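Local coordinates for uncharacterized tRNA/rRNA methyltransferase HI_0380 (Haemophilus influenzae, PDB 3ILK), which probably methylates tRNA or rRNA with S-adenosyl-L-methionine as methyl donor, as a member of the TrmH (SpoU) family of SPOUT methyltransferases, at residues A[12-17]-A[113-118]; A[37-42]-A[63-68]; A[79-84]-A[130-135]; A[16-21]-A[43-48]; A[25-30]-A[148-153]. One frame throughout, in Å; residues are numbered along the deposited sequence.

All five contacts lie in the SpoU methylase domain, the first three in one parallel sheet. Contacts 1 and 2 are bound edge to edge, Leu-12 N lying 2.7 Å from Cys-37 O, their centres about 11 Å apart. Contact 3, centred about 14 Å from contact 1, meets it where Thr-81 OG1 lies 3.4 Å from Gly-114 N; both contacts carry residues expected, by similarity, to bind S-adenosyl-L-methionine. Contact 5 packs helices 18-31 and 145-169 against this region: Val-149 touches Leu-12 of contact 1, and Val-152 touches Leu-132 of contact 3. Contact 4 shares Ser-16 and His-17 with contact 1 and helix 18-31 with contact 5, but is about 24 Å from contact 3 between centres.

Contact 1: A[12-17]-A[113-118]; sequences LIETSH and FGRERI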
# COMPACT_ATOMS: atom_id res chain seq x y z
N LEU A 12 -20.44 -15.49 10.05
CA LEU A 12 -21.38 -14.47 9.66
C LEU A 12 -22.76 -14.69 10.36
O LEU A 12 -23.50 -15.69 10.08
CB LEU A 12 -21.58 -14.51 8.13
CG LEU A 12 -20.37 -14.59 7.20
CD1 LEU A 12 -20.83 -14.54 5.69
CD2 LEU A 12 -19.32 -13.49 7.48
N ILE A 13 -23.08 -13.73 11.24
CA ILE A 13 -24.35 -13.76 12.00
C ILE A 13 -25.53 -13.29 11.18
O ILE A 13 -25.63 -12.12 10.81
CB ILE A 13 -24.31 -12.87 13.23
CG1 ILE A 13 -23.02 -13.14 14.08
CG2 ILE A 13 -25.54 -13.09 14.10
CD1 ILE A 13 -22.85 -14.59 14.55
N GLU A 14 -26.47 -14.21 10.99
CA GLU A 14 -27.76 -13.92 10.31
C GLU A 14 -27.58 -13.08 9.10
O GLU A 14 -27.93 -11.93 9.12
CB GLU A 14 -28.75 -13.23 11.26
CG GLU A 14 -28.98 -14.04 12.51
CD GLU A 14 -29.92 -13.35 13.48
OE1 GLU A 14 -30.73 -12.49 13.06
OE2 GLU A 14 -29.91 -13.73 14.65
N THR A 15 -27.06 -13.66 8.03
CA THR A 15 -26.96 -12.94 6.79
C THR A 15 -28.37 -12.87 6.25
O THR A 15 -29.18 -13.74 6.57
CB THR A 15 -26.10 -13.73 5.76
OG1 THR A 15 -26.69 -15.04 5.54
CG2 THR A 15 -24.67 -13.86 6.25
N SER A 16 -28.63 -11.85 5.44
CA SER A 16 -29.91 -11.61 4.79
C SER A 16 -29.93 -12.09 3.34
O SER A 16 -30.36 -13.24 3.06
CB SER A 16 -30.25 -10.11 4.82
OG SER A 16 -30.28 -9.65 6.17
N HIS A 17 -29.53 -11.23 2.40
CA HIS A 17 -29.55 -11.61 0.99
C HIS A 17 -28.55 -12.74 0.79
O HIS A 17 -27.40 -12.68 1.31
CB HIS A 17 -29.19 -10.42 0.08
CG HIS A 17 -30.11 -9.26 0.23
ND1 HIS A 17 -31.17 -9.04 -0.62
CD2 HIS A 17 -30.14 -8.26 1.14
CE1 HIS A 17 -31.81 -7.95 -0.25
NE2 HIS A 17 -31.21 -7.46 0.82
N PHE A 113 -18.70 -11.52 12.54
CA PHE A 113 -19.29 -10.37 11.87
C PHE A 113 -20.74 -10.32 12.24
O PHE A 113 -21.54 -11.23 11.87
CB PHE A 113 -19.05 -10.48 10.36
CG PHE A 113 -17.59 -10.37 9.97
CD1 PHE A 113 -16.72 -11.47 10.09
CD2 PHE A 113 -17.08 -9.16 9.51
CE1 PHE A 113 -15.37 -11.36 9.74
CE2 PHE A 113 -15.73 -9.03 9.18
CZ PHE A 113 -14.87 -10.13 9.31
N GLY A 114 -21.12 -9.26 12.97
CA GLY A 114 -22.47 -9.17 13.50
C GLY A 114 -23.31 -8.65 12.38
O GLY A 114 -22.79 -8.28 11.32
N ARG A 115 -24.61 -8.64 12.61
CA ARG A 115 -25.57 -8.11 11.67
C ARG A 115 -25.34 -6.63 11.32
O ARG A 115 -25.12 -5.79 12.21
CB ARG A 115 -26.95 -8.27 12.28
CG ARG A 115 -27.28 -9.69 12.72
CD ARG A 115 -28.17 -9.74 14.01
NE ARG A 115 -27.29 -9.91 15.17
CZ ARG A 115 -27.35 -10.91 16.05
NH1 ARG A 115 -26.48 -10.96 17.03
NH2 ARG A 115 -28.26 -11.87 15.95
N GLU A 116 -25.44 -6.32 10.02
CA GLU A 116 -25.38 -4.96 9.51
C GLU A 116 -26.39 -4.07 10.28
O GLU A 116 -27.53 -4.45 10.49
CB GLU A 116 -25.70 -5.00 8.01
CG GLU A 116 -24.87 -4.05 7.11
CD GLU A 116 -24.95 -4.41 5.63
OE1 GLU A 116 -24.47 -5.52 5.23
OE2 GLU A 116 -25.50 -3.57 4.85
N ARG A 117 -25.93 -2.92 10.75
CA ARG A 117 -26.72 -1.92 11.49
C ARG A 117 -27.48 -2.44 12.73
O ARG A 117 -28.48 -1.84 13.16
CB ARG A 117 -27.68 -1.14 10.56
CG ARG A 117 -27.00 -0.31 9.47
CD ARG A 117 -27.46 1.16 9.49
NE ARG A 117 -28.91 1.35 9.49
CZ ARG A 117 -29.51 2.44 9.98
NH1 ARG A 117 -28.78 3.41 10.53
NH2 ARG A 117 -30.83 2.55 9.95
N ILE A 118 -27.00 -3.53 13.31
CA ILE A 118 -27.58 -4.08 14.54
C ILE A 118 -26.42 -4.50 15.48
O ILE A 118 -26.41 -4.18 16.67
CB ILE A 118 -28.50 -5.30 14.23
CG1 ILE A 118 -29.70 -4.89 13.34
CG2 ILE A 118 -28.96 -5.96 15.54
CD1 ILE A 118 -30.45 -6.09 12.74
O HOH W 1 -23.73 -10.65 9.46
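Leu-12 and Phe-113 pair as parallel neighbours at the C-terminal ends of strands 8-13 and 109-113, and Ile-13 N donates to Phe-113 O over 3.0 Å in a nearly straight bond (166°). Bridge pairing is not continued beyond these two residues; a water lies 2.8 Å from Ile-13 O, a likely donor to it, with Gly-114 O as a weaker alternative. Leu-12 and Phe-113 lie on the same face of the sheet, with Leu-12 CD2 4.2 Å from Phe-113 CB. The side chain of Arg-115, bent at chi2 and chi3, turns back over Ile-13: the methyl CG2 of Ile-13 sits over the centre of one guanidinium face, 3.4 Å from Arg-115 CZ. That methyl is the branch anti to the backbone N, while CG1 lies beside the N and packs 4.0 Å from Gly-114 CA. Glu-14 OE2 forms a salt bridge with Arg-115 NH2 at 2.8 Å, though the hydrogen-bond angle is a weak 118° and the carboxylate and guanidinium planes stand 86° apart. Arg-115 is further held by Glu-124 and by the carbonyl of Gly-119. Gly-114 probably binds S-adenosyl-L-methionine, consistent with the cofactor-site loops at the C-terminal strand ends of a SPOUT methyltransferase.

Contact 2: A[37-42]-A[63-68]; sequences CLVSPK and RVVDSF
Three backbone bonds join the parallel strands 37-39 and 63-65, whose axes run 19° apart, and the residue that follows the first of them. Leu-38 N donates to Arg-63 O at 2.9 Å, Val-65 N returns to Leu-38 O, also at 2.9 Å, and Ser-40 N, just after its strand, closes the series on Val-65 O at 2.8 Å. CA-H...O contacts run beside these bonds, the shortest from Val-39 CA to Val-65 O at 3.2 Å.

Apolar packing follows the alternation of the strands. On one face Cys-37 SG, anti to its own N (chi1 180°), is laid along Arg-63 CB at 3.8 Å and also meets Val-65 CG2. That same methyl is 4.1 Å from Val-39 CG2, so it touches both Cys-37 and Val-39. Leu-38 and Val-64 occupy the other face, where Val-64 CG1 is met by Pro-41 CD at 3.8 Å.

Polar side chains gather beyond the last bridge. A water links Ser-40 OG, 2.7 Å away, to the carbonyl of Asp-66, to which it donates. Ser-67 then serves as N-cap of helix 68-71, with its hydroxyl also bonded to Glu-70. Strand 63-65 is the outermost strand on this side of the chain's parallel sheet, and the contact is the edge pairing of that alpha/beta fold.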
# COMPACT_ATOMS: atom_id res chain seq x y z
N CYS A 37 -18.37 -19.98 8.53
CA CYS A 37 -19.49 -20.44 9.35
C CYS A 37 -20.62 -19.40 9.33
O CYS A 37 -20.38 -18.20 9.59
CB CYS A 37 -18.97 -20.68 10.75
SG CYS A 37 -20.17 -21.25 11.96
N LEU A 38 -21.82 -19.87 8.98
CA LEU A 38 -23.09 -19.12 8.99
C LEU A 38 -23.98 -19.45 10.22
O LEU A 38 -24.17 -20.63 10.54
CB LEU A 38 -23.85 -19.41 7.69
CG LEU A 38 -23.04 -19.38 6.36
CD1 LEU A 38 -23.96 -19.67 5.16
CD2 LEU A 38 -22.30 -18.01 6.20
N VAL A 39 -24.43 -18.40 10.92
CA VAL A 39 -25.43 -18.54 11.99
C VAL A 39 -26.76 -18.13 11.42
O VAL A 39 -26.95 -16.99 10.97
CB VAL A 39 -25.09 -17.74 13.23
CG1 VAL A 39 -26.09 -17.99 14.43
CG2 VAL A 39 -23.59 -18.06 13.73
N SER A 40 -27.70 -19.08 11.39
CA SER A 40 -29.06 -18.77 10.95
C SER A 40 -29.08 -17.82 9.76
O SER A 40 -29.64 -16.74 9.87
CB SER A 40 -29.87 -18.08 12.06
OG SER A 40 -30.09 -19.00 13.09
N PRO A 41 -28.45 -18.21 8.64
CA PRO A 41 -28.63 -17.40 7.47
C PRO A 41 -30.10 -17.43 7.12
O PRO A 41 -30.82 -18.44 7.34
CB PRO A 41 -27.83 -18.15 6.39
CG PRO A 41 -27.83 -19.57 6.85
CD PRO A 41 -27.68 -19.43 8.35
N LYS A 42 -30.56 -16.33 6.56
CA LYS A 42 -31.96 -16.24 6.17
C LYS A 42 -32.19 -17.13 4.97
O LYS A 42 -33.27 -17.72 4.77
CB LYS A 42 -32.24 -14.79 5.84
CG LYS A 42 -33.66 -14.49 5.37
CD LYS A 42 -33.81 -12.98 5.28
CE LYS A 42 -35.29 -12.61 5.11
NZ LYS A 42 -35.88 -13.51 4.11
N ARG A 63 -19.84 -24.30 7.49
CA ARG A 63 -20.71 -24.67 8.57
C ARG A 63 -21.98 -23.82 8.60
O ARG A 63 -21.98 -22.65 8.23
CB ARG A 63 -20.01 -24.44 9.90
CG ARG A 63 -19.00 -25.39 10.12
CD ARG A 63 -18.43 -25.24 11.52
NE ARG A 63 -17.28 -26.12 11.55
CZ ARG A 63 -16.63 -26.49 12.63
NH1 ARG A 63 -17.03 -26.05 13.82
NH2 ARG A 63 -15.60 -27.32 12.49
N VAL A 64 -23.05 -24.44 9.08
CA VAL A 64 -24.30 -23.74 9.29
C VAL A 64 -24.89 -24.18 10.60
O VAL A 64 -25.34 -25.33 10.75
CB VAL A 64 -25.29 -23.99 8.20
CG1 VAL A 64 -26.46 -23.03 8.40
CG2 VAL A 64 -24.65 -23.75 6.87
N VAL A 65 -24.93 -23.23 11.53
CA VAL A 65 -25.41 -23.51 12.88
C VAL A 65 -26.47 -22.47 13.28
O VAL A 65 -26.66 -21.44 12.60
CB VAL A 65 -24.24 -23.56 13.95
CG1 VAL A 65 -23.19 -24.66 13.58
CG2 VAL A 65 -23.53 -22.16 14.14
N ASP A 66 -27.13 -22.78 14.39
CA ASP A 66 -28.24 -22.04 14.93
C ASP A 66 -27.85 -21.13 16.11
O ASP A 66 -28.68 -20.41 16.59
CB ASP A 66 -29.30 -23.04 15.42
CG ASP A 66 -30.68 -22.50 15.34
OD1 ASP A 66 -30.85 -21.49 14.60
OD2 ASP A 66 -31.61 -23.07 15.96
N SER A 67 -26.60 -21.19 16.58
CA SER A 67 -26.24 -20.46 17.79
C SER A 67 -24.78 -19.96 17.72
O SER A 67 -23.93 -20.50 16.95
CB SER A 67 -26.42 -21.36 19.02
OG SER A 67 -25.23 -22.10 19.33
N PHE A 68 -24.51 -18.95 18.54
CA PHE A 68 -23.28 -18.21 18.49
C PHE A 68 -22.30 -19.19 19.14
O PHE A 68 -21.21 -19.37 18.66
CB PHE A 68 -23.45 -16.88 19.28
CG PHE A 68 -22.17 -16.14 19.51
CD1 PHE A 68 -21.28 -16.53 20.53
CD2 PHE A 68 -21.84 -15.04 18.71
CE1 PHE A 68 -20.12 -15.87 20.74
CE2 PHE A 68 -20.63 -14.33 18.92
CZ PHE A 68 -19.75 -14.77 19.93
O HOH W 2 -30.01 -18.02 15.58

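Contact 3: A[79-84]-A[130-135]; sequences IGTSAR and YHLNIP. With EDO (1,2-ethanediol), chain D; EDO (1,2-ethanediol), chain C.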
# COMPACT_ATOMS: atom_id res chain seq x y z
N ILE A 79 -13.12 -12.84 18.25
CA ILE A 79 -13.06 -11.44 17.96
C ILE A 79 -14.40 -11.15 17.35
O ILE A 79 -14.76 -11.81 16.34
CB ILE A 79 -12.02 -11.08 16.89
CG1 ILE A 79 -10.58 -11.49 17.32
CG2 ILE A 79 -11.97 -9.56 16.64
CD1 ILE A 79 -10.30 -11.05 18.67
N GLY A 80 -15.13 -10.19 17.92
CA GLY A 80 -16.43 -9.74 17.25
C GLY A 80 -16.30 -8.33 16.68
O GLY A 80 -15.67 -7.46 17.29
N THR A 81 -16.86 -8.07 15.51
CA THR A 81 -16.78 -6.73 14.99
C THR A 81 -17.82 -5.92 15.78
O THR A 81 -18.84 -6.46 16.26
CB THR A 81 -17.17 -6.62 13.48
OG1 THR A 81 -18.46 -7.18 13.33
CG2 THR A 81 -16.19 -7.39 12.57
N SER A 82 -17.53 -4.64 15.93
CA SER A 82 -18.46 -3.73 16.56
C SER A 82 -18.22 -2.26 16.26
O SER A 82 -17.09 -1.85 15.95
CB SER A 82 -18.53 -3.95 18.06
OG SER A 82 -17.49 -3.32 18.74
N ALA A 83 -19.29 -1.49 16.38
CA ALA A 83 -19.22 -0.05 16.47
C ALA A 83 -18.31 0.35 17.62
O ALA A 83 -17.95 -0.44 18.53
CB ALA A 83 -20.61 0.57 16.65
N ARG A 84 -17.93 1.62 17.58
CA ARG A 84 -17.07 2.17 18.60
C ARG A 84 -17.91 2.52 19.83
O ARG A 84 -18.09 3.66 20.15
CB ARG A 84 -16.28 3.37 18.03
CG ARG A 84 -14.90 3.48 18.72
CD ARG A 84 -13.87 4.39 18.03
NE ARG A 84 -12.54 3.84 18.37
CZ ARG A 84 -12.09 3.70 19.62
NH1 ARG A 84 -12.83 4.10 20.66
NH2 ARG A 84 -10.90 3.17 19.85
N TYR A 130 -12.03 -9.60 22.19
CA TYR A 130 -11.72 -8.26 21.70
C TYR A 130 -12.81 -7.85 20.74
O TYR A 130 -13.56 -8.71 20.23
CB TYR A 130 -10.28 -8.08 21.08
CG TYR A 130 -9.14 -8.44 22.03
CD1 TYR A 130 -8.63 -9.74 22.04
CD2 TYR A 130 -8.58 -7.49 22.91
CE1 TYR A 130 -7.61 -10.10 22.91
CE2 TYR A 130 -7.54 -7.84 23.80
CZ TYR A 130 -7.07 -9.15 23.78
OH TYR A 130 -6.05 -9.54 24.61
N HIS A 131 -12.95 -6.54 20.57
CA HIS A 131 -14.02 -6.02 19.72
C HIS A 131 -13.40 -5.20 18.64
O HIS A 131 -12.65 -4.26 18.93
CB HIS A 131 -15.02 -5.23 20.53
CG HIS A 131 -15.58 -6.03 21.67
ND1 HIS A 131 -15.01 -6.05 22.92
CD2 HIS A 131 -16.58 -6.93 21.70
CE1 HIS A 131 -15.68 -6.88 23.70
NE2 HIS A 131 -16.64 -7.43 22.98
N LEU A 132 -13.74 -5.55 17.39
CA LEU A 132 -13.01 -5.07 16.23
C LEU A 132 -13.76 -3.95 15.55
O LEU A 132 -14.89 -4.15 15.09
CB LEU A 132 -12.72 -6.24 15.27
CG LEU A 132 -12.02 -5.88 13.94
CD1 LEU A 132 -10.70 -5.24 14.25
CD2 LEU A 132 -11.82 -7.14 13.05
N ASN A 133 -13.16 -2.77 15.52
CA ASN A 133 -13.84 -1.66 14.88
C ASN A 133 -13.00 -1.20 13.72
O ASN A 133 -11.77 -1.02 13.87
CB ASN A 133 -14.09 -0.50 15.86
CG ASN A 133 -14.70 0.71 15.18
OD1 ASN A 133 -14.02 1.69 14.90
ND2 ASN A 133 -15.97 0.60 14.84
N ILE A 134 -13.64 -0.94 12.59
CA ILE A 134 -12.92 -0.53 11.41
C ILE A 134 -12.96 0.99 11.32
O ILE A 134 -14.06 1.57 11.15
CB ILE A 134 -13.51 -1.14 10.13
CG1 ILE A 134 -13.53 -2.68 10.21
CG2 ILE A 134 -12.71 -0.67 8.91
CD1 ILE A 134 -14.16 -3.41 8.95
N PRO A 135 -11.79 1.65 11.42
CA PRO A 135 -11.79 3.10 11.33
C PRO A 135 -12.50 3.52 10.03
O PRO A 135 -12.25 2.94 8.96
CB PRO A 135 -10.32 3.44 11.22
CG PRO A 135 -9.63 2.28 11.85
CD PRO A 135 -10.42 1.11 11.40
C1 EDO D . -16.97 -2.73 12.63
O1 EDO D . -16.42 -1.44 12.37
C2 EDO D . -18.36 -2.81 12.00
O2 EDO D . -18.26 -3.59 10.79
C1 EDO C . -20.36 -6.90 10.09
O1 EDO C . -19.22 -6.05 10.32
C2 EDO C . -21.45 -6.15 9.28
O2 EDO C . -20.93 -4.91 8.76
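Asn-133 reaches across to Ser-82 of the adjacent segment, just beyond the last paired residues, Thr-81 and Leu-132. Its CB lies 3.3 Å from Ser-82 O; CG, anti to the backbone N (chi1 176°) and 3.6 Å from Ser-82 O, brings the amide up to that carbonyl. At the tip ND2 donates to Ser-82 O at 2.9 Å, in the carbonyl plane and on a lone pair, with the acceptor close to the amide's own plane. ND2 also lies 3.2 Å from O1 of an ethanediol, and OD1 approaches Arg-84 CD at 4.1 Å. Behind this, the parallel strands are joined by Gly-80 N to Tyr-130 O, Leu-132 N to Gly-80 O at 2.7 Å and Ser-82 N to Leu-132 O. Ile-79 CG2 packs on Leu-132 CB at 3.7 Å, and its CD1 meets Tyr-130 at the ring edge. The same ethanediol O1 accepts from Ile-134 N at 2.8 Å; a second diol makes a weak bond with Thr-81 OG1. Thr-81, Ser-82, Ala-83 and Ile-134 are expected to bind S-adenosyl-L-methionine, and the diols' positions are consistent with a SPOUT cofactor pocket.

Contact 4: A[16-21]-A[43-48]; sequences SHSGNI and SVDEQS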
# COMPACT_ATOMS: atom_id res chain seq x y z
N SER A 16 -28.63 -11.85 5.44
CA SER A 16 -29.91 -11.61 4.79
C SER A 16 -29.93 -12.09 3.34
O SER A 16 -30.36 -13.24 3.06
CB SER A 16 -30.25 -10.11 4.82
OG SER A 16 -30.28 -9.65 6.17
N HIS A 17 -29.53 -11.23 2.40
CA HIS A 17 -29.55 -11.61 0.99
C HIS A 17 -28.55 -12.74 0.79
O HIS A 17 -27.40 -12.68 1.31
CB HIS A 17 -29.19 -10.42 0.08
CG HIS A 17 -30.11 -9.26 0.23
ND1 HIS A 17 -31.17 -9.04 -0.62
CD2 HIS A 17 -30.14 -8.26 1.14
CE1 HIS A 17 -31.81 -7.95 -0.25
NE2 HIS A 17 -31.21 -7.46 0.82
N SER A 18 -28.98 -13.78 0.08
CA SER A 18 -28.17 -14.99 -0.07
C SER A 18 -26.90 -14.69 -0.87
O SER A 18 -25.92 -15.41 -0.75
CB SER A 18 -28.98 -16.09 -0.72
OG SER A 18 -29.48 -15.63 -1.94
N GLY A 19 -26.93 -13.62 -1.66
CA GLY A 19 -25.75 -13.11 -2.35
C GLY A 19 -24.64 -12.64 -1.44
O GLY A 19 -23.49 -12.70 -1.82
N ASN A 20 -24.97 -12.15 -0.24
CA ASN A 20 -23.97 -11.65 0.69
C ASN A 20 -23.00 -12.72 1.18
O ASN A 20 -21.83 -12.45 1.43
CB ASN A 20 -24.64 -11.01 1.90
CG ASN A 20 -25.46 -9.79 1.51
OD1 ASN A 20 -25.37 -9.32 0.38
ND2 ASN A 20 -26.26 -9.28 2.44
N ILE A 21 -23.51 -13.93 1.37
CA ILE A 21 -22.66 -15.11 1.65
C ILE A 21 -21.68 -15.33 0.48
O ILE A 21 -20.52 -15.58 0.68
CB ILE A 21 -23.54 -16.39 1.80
CG1 ILE A 21 -24.47 -16.25 2.99
CG2 ILE A 21 -22.69 -17.64 1.77
CD1 ILE A 21 -25.46 -17.39 3.11
N SER A 43 -31.20 -17.20 4.10
CA SER A 43 -31.38 -18.04 2.93
C SER A 43 -30.05 -18.31 2.26
O SER A 43 -29.18 -17.44 2.22
CB SER A 43 -32.31 -17.35 1.96
OG SER A 43 -31.56 -16.91 0.86
N VAL A 44 -29.87 -19.52 1.75
CA VAL A 44 -28.70 -19.82 0.92
C VAL A 44 -29.20 -20.53 -0.32
O VAL A 44 -29.89 -21.52 -0.20
CB VAL A 44 -27.58 -20.64 1.67
CG1 VAL A 44 -27.83 -20.77 3.19
CG2 VAL A 44 -27.26 -21.93 0.96
N ASP A 45 -28.85 -20.05 -1.50
CA ASP A 45 -29.44 -20.58 -2.73
C ASP A 45 -28.46 -20.30 -3.86
O ASP A 45 -27.30 -20.00 -3.59
CB ASP A 45 -30.77 -19.87 -2.99
CG ASP A 45 -30.60 -18.36 -3.09
OD1 ASP A 45 -29.51 -17.88 -3.50
OD2 ASP A 45 -31.55 -17.62 -2.73
N GLU A 46 -28.93 -20.35 -5.11
CA GLU A 46 -28.05 -20.16 -6.25
C GLU A 46 -27.23 -18.85 -6.18
O GLU A 46 -26.04 -18.85 -6.50
CB GLU A 46 -28.81 -20.28 -7.57
CG GLU A 46 -27.93 -20.29 -8.82
CD GLU A 46 -27.30 -21.66 -9.14
OE1 GLU A 46 -27.73 -22.31 -10.13
OE2 GLU A 46 -26.36 -22.07 -8.41
N GLN A 47 -27.86 -17.78 -5.72
CA GLN A 47 -27.18 -16.49 -5.54
C GLN A 47 -25.97 -16.54 -4.59
O GLN A 47 -25.02 -15.79 -4.81
CB GLN A 47 -28.16 -15.40 -5.07
CG GLN A 47 -29.23 -15.04 -6.09
CD GLN A 47 -28.65 -14.87 -7.47
OE1 GLN A 47 -27.77 -14.02 -7.69
NE2 GLN A 47 -29.10 -15.71 -8.41
N SER A 48 -26.01 -17.40 -3.56
CA SER A 48 -24.87 -17.59 -2.67
C SER A 48 -23.68 -18.13 -3.45
O SER A 48 -22.51 -17.80 -3.16
CB SER A 48 -25.23 -18.55 -1.52
OG SER A 48 -26.42 -18.13 -0.86
O HOH W 3 -28.81 -15.24 3.87
O HOH W 4 -32.10 -13.99 -0.95
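Ser-18 points its hydroxyl at the carboxylate of Asp-45, the N-cap residue of helix 46-50. With chi1 at 56°, Ser-18 OG stands between its own N and carbonyl carbon and donates to Asp-45 OD1 at 2.7 Å, on the syn side but 32° out of the carboxylate plane. Asp-45 has a similar first torsion (57°), which turns the same oxygen back to take a weak capping bond from Gln-47 N. Ser-48 bonds back across the contact: its OG donates to Ser-18 O at 2.8 Å, from above the carbonyl plane, and accepts from Asp-45 N at 3.2 Å. Beside them Ser-18 CB lies against Ser-43 OG at 3.1 Å, and Ile-21 brings CD1 obliquely up to Val-44 CG1 at 4.1 Å. A water lies 2.7 Å from Ser-16 O, probably donating, and accepts from Ser-43 N, bridging the two segments.

Asp-45 and Ser-48 make a capping box for helix 46-50, and Ser-18 ties that box to the first turn of helix 18-31. One strong donor and one weak one thus reach Asp-45 OD1, and together with the helix N-terminus they would probably stabilise its negative charge.

Contact 5: A[25-30]-A[148-153]; sequences ARAMKT and AVQLVS. With SO4 (sulfate ion), chain I.
Helix-helix packing joins Ala-27, Met-28 and Thr-30 to Val-149, Gln-150 and Ser-153, all buried, on two near-parallel helix segments (14°) whose axes come within 8.3 Å. The small side chain of Ala-27 is consistent with this closeness: its CB points into the other helix and meets Gln-150 CB at 3.7 Å. Gln-150, bent at chi2 (55°), folds its amide along the same alanine, NE2 resting 3.5 Å from Ala-27 CB. The opposite branch of that amide, OE1, comes 3.2 Å from Thr-30 OG1, whose proton goes instead to Ala-27 O at 2.6 Å. On the other flank Met-28, a selenomethionine, lays CG against Val-149 CG1 at 3.6 Å, and its selenium end leads away from this helix. Ser-153 OG is likewise turned back on its own helix, donating to Val-149 O at 2.7 Å, so both buried hydroxyls are satisfied without a hydrogen bond between the helices. Outside the interface, Arg-26 NH1 donates to sulfate O3 at 2.7 Å; the ion, probably from the crystallisation liquor, is also bound by Asn-20 and Asn-144 of the second subunit. Helix 56-61 packs against Ala-25 and Met-28, Phe-113 of strand 109-113 lies against Val-149, and Leu-151 meets Leu-151 of the second subunit.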
# COMPACT_ATOMS: atom_id res chain seq x y z
N ALA A 25 -17.49 -14.95 0.78
CA ALA A 25 -16.67 -16.12 0.38
C ALA A 25 -15.63 -15.71 -0.66
O ALA A 25 -14.46 -16.05 -0.56
CB ALA A 25 -17.55 -17.21 -0.22
N ARG A 26 -16.07 -14.99 -1.68
CA ARG A 26 -15.13 -14.36 -2.64
C ARG A 26 -14.04 -13.50 -1.95
O ARG A 26 -12.82 -13.74 -2.16
CB ARG A 26 -15.93 -13.59 -3.72
CG ARG A 26 -15.09 -12.99 -4.86
CD ARG A 26 -15.95 -12.11 -5.73
NE ARG A 26 -15.27 -11.70 -6.97
CZ ARG A 26 -15.82 -10.97 -7.93
NH1 ARG A 26 -17.07 -10.56 -7.82
NH2 ARG A 26 -15.13 -10.64 -9.00
N ALA A 27 -14.43 -12.53 -1.10
CA ALA A 27 -13.45 -11.69 -0.35
C ALA A 27 -12.42 -12.53 0.43
O ALA A 27 -11.21 -12.33 0.29
CB ALA A 27 -14.16 -10.67 0.61
N MSE A 28 -12.91 -13.51 1.16
CA MSE A 28 -12.05 -14.47 1.84
C MSE A 28 -11.03 -15.17 0.92
O MSE A 28 -9.81 -15.29 1.28
CB MSE A 28 -12.89 -15.57 2.51
CG MSE A 28 -13.81 -15.07 3.62
SE MSE A 28 -15.02 -16.41 4.32
CE MSE A 28 -13.87 -17.85 4.86
N LYS A 29 -11.52 -15.74 -0.18
CA LYS A 29 -10.65 -16.47 -1.09
C LYS A 29 -9.57 -15.58 -1.71
O LYS A 29 -8.46 -16.04 -1.93
CB LYS A 29 -11.45 -17.21 -2.18
CG LYS A 29 -10.61 -18.25 -2.97
CD LYS A 29 -11.47 -19.04 -3.90
CE LYS A 29 -10.67 -20.14 -4.61
NZ LYS A 29 -11.59 -20.96 -5.41
N THR A 30 -9.88 -14.31 -2.00
CA THR A 30 -8.87 -13.42 -2.58
C THR A 30 -7.71 -13.29 -1.61
O THR A 30 -6.64 -12.91 -2.02
CB THR A 30 -9.40 -11.97 -2.90
OG1 THR A 30 -9.82 -11.33 -1.68
CG2 THR A 30 -10.55 -11.99 -3.85
N ALA A 148 -16.63 -5.45 4.94
CA ALA A 148 -15.96 -5.68 6.20
C ALA A 148 -15.06 -6.93 6.17
O ALA A 148 -13.94 -6.91 6.70
CB ALA A 148 -16.96 -5.72 7.38
N VAL A 149 -15.54 -8.00 5.56
CA VAL A 149 -14.77 -9.23 5.47
C VAL A 149 -13.55 -9.03 4.57
O VAL A 149 -12.47 -9.45 4.93
CB VAL A 149 -15.67 -10.44 5.00
CG1 VAL A 149 -14.81 -11.75 4.76
CG2 VAL A 149 -16.81 -10.69 6.07
N GLN A 150 -13.75 -8.39 3.42
CA GLN A 150 -12.63 -8.04 2.50
C GLN A 150 -11.53 -7.34 3.29
O GLN A 150 -10.38 -7.78 3.26
CB GLN A 150 -13.13 -7.15 1.36
CG GLN A 150 -12.16 -6.93 0.16
CD GLN A 150 -11.64 -8.20 -0.51
OE1 GLN A 150 -10.60 -8.72 -0.09
NE2 GLN A 150 -12.30 -8.68 -1.60
N LEU A 151 -11.89 -6.30 4.06
CA LEU A 151 -10.85 -5.50 4.73
C LEU A 151 -10.18 -6.26 5.83
O LEU A 151 -8.95 -6.17 6.01
CB LEU A 151 -11.43 -4.22 5.35
CG LEU A 151 -11.85 -3.03 4.50
CD1 LEU A 151 -11.85 -1.81 5.37
CD2 LEU A 151 -10.88 -2.84 3.35
N VAL A 152 -10.95 -7.03 6.58
CA VAL A 152 -10.31 -7.77 7.75
C VAL A 152 -9.38 -8.86 7.18
O VAL A 152 -8.26 -9.10 7.69
CB VAL A 152 -11.39 -8.41 8.64
CG1 VAL A 152 -10.77 -9.41 9.66
CG2 VAL A 152 -12.21 -7.32 9.33
N SER A 153 -9.86 -9.53 6.12
CA SER A 153 -9.10 -10.62 5.42
C SER A 153 -7.80 -10.08 4.87
O SER A 153 -6.74 -10.72 4.99
CB SER A 153 -9.91 -11.19 4.23
OG SER A 153 -11.12 -11.79 4.66
S SO4 I . -18.17 -8.65 -10.75
O1 SO4 I . -17.61 -9.84 -11.38
O2 SO4 I . -19.61 -8.86 -10.52
O3 SO4 I . -17.54 -8.43 -9.46
O4 SO4 I . -17.99 -7.48 -11.57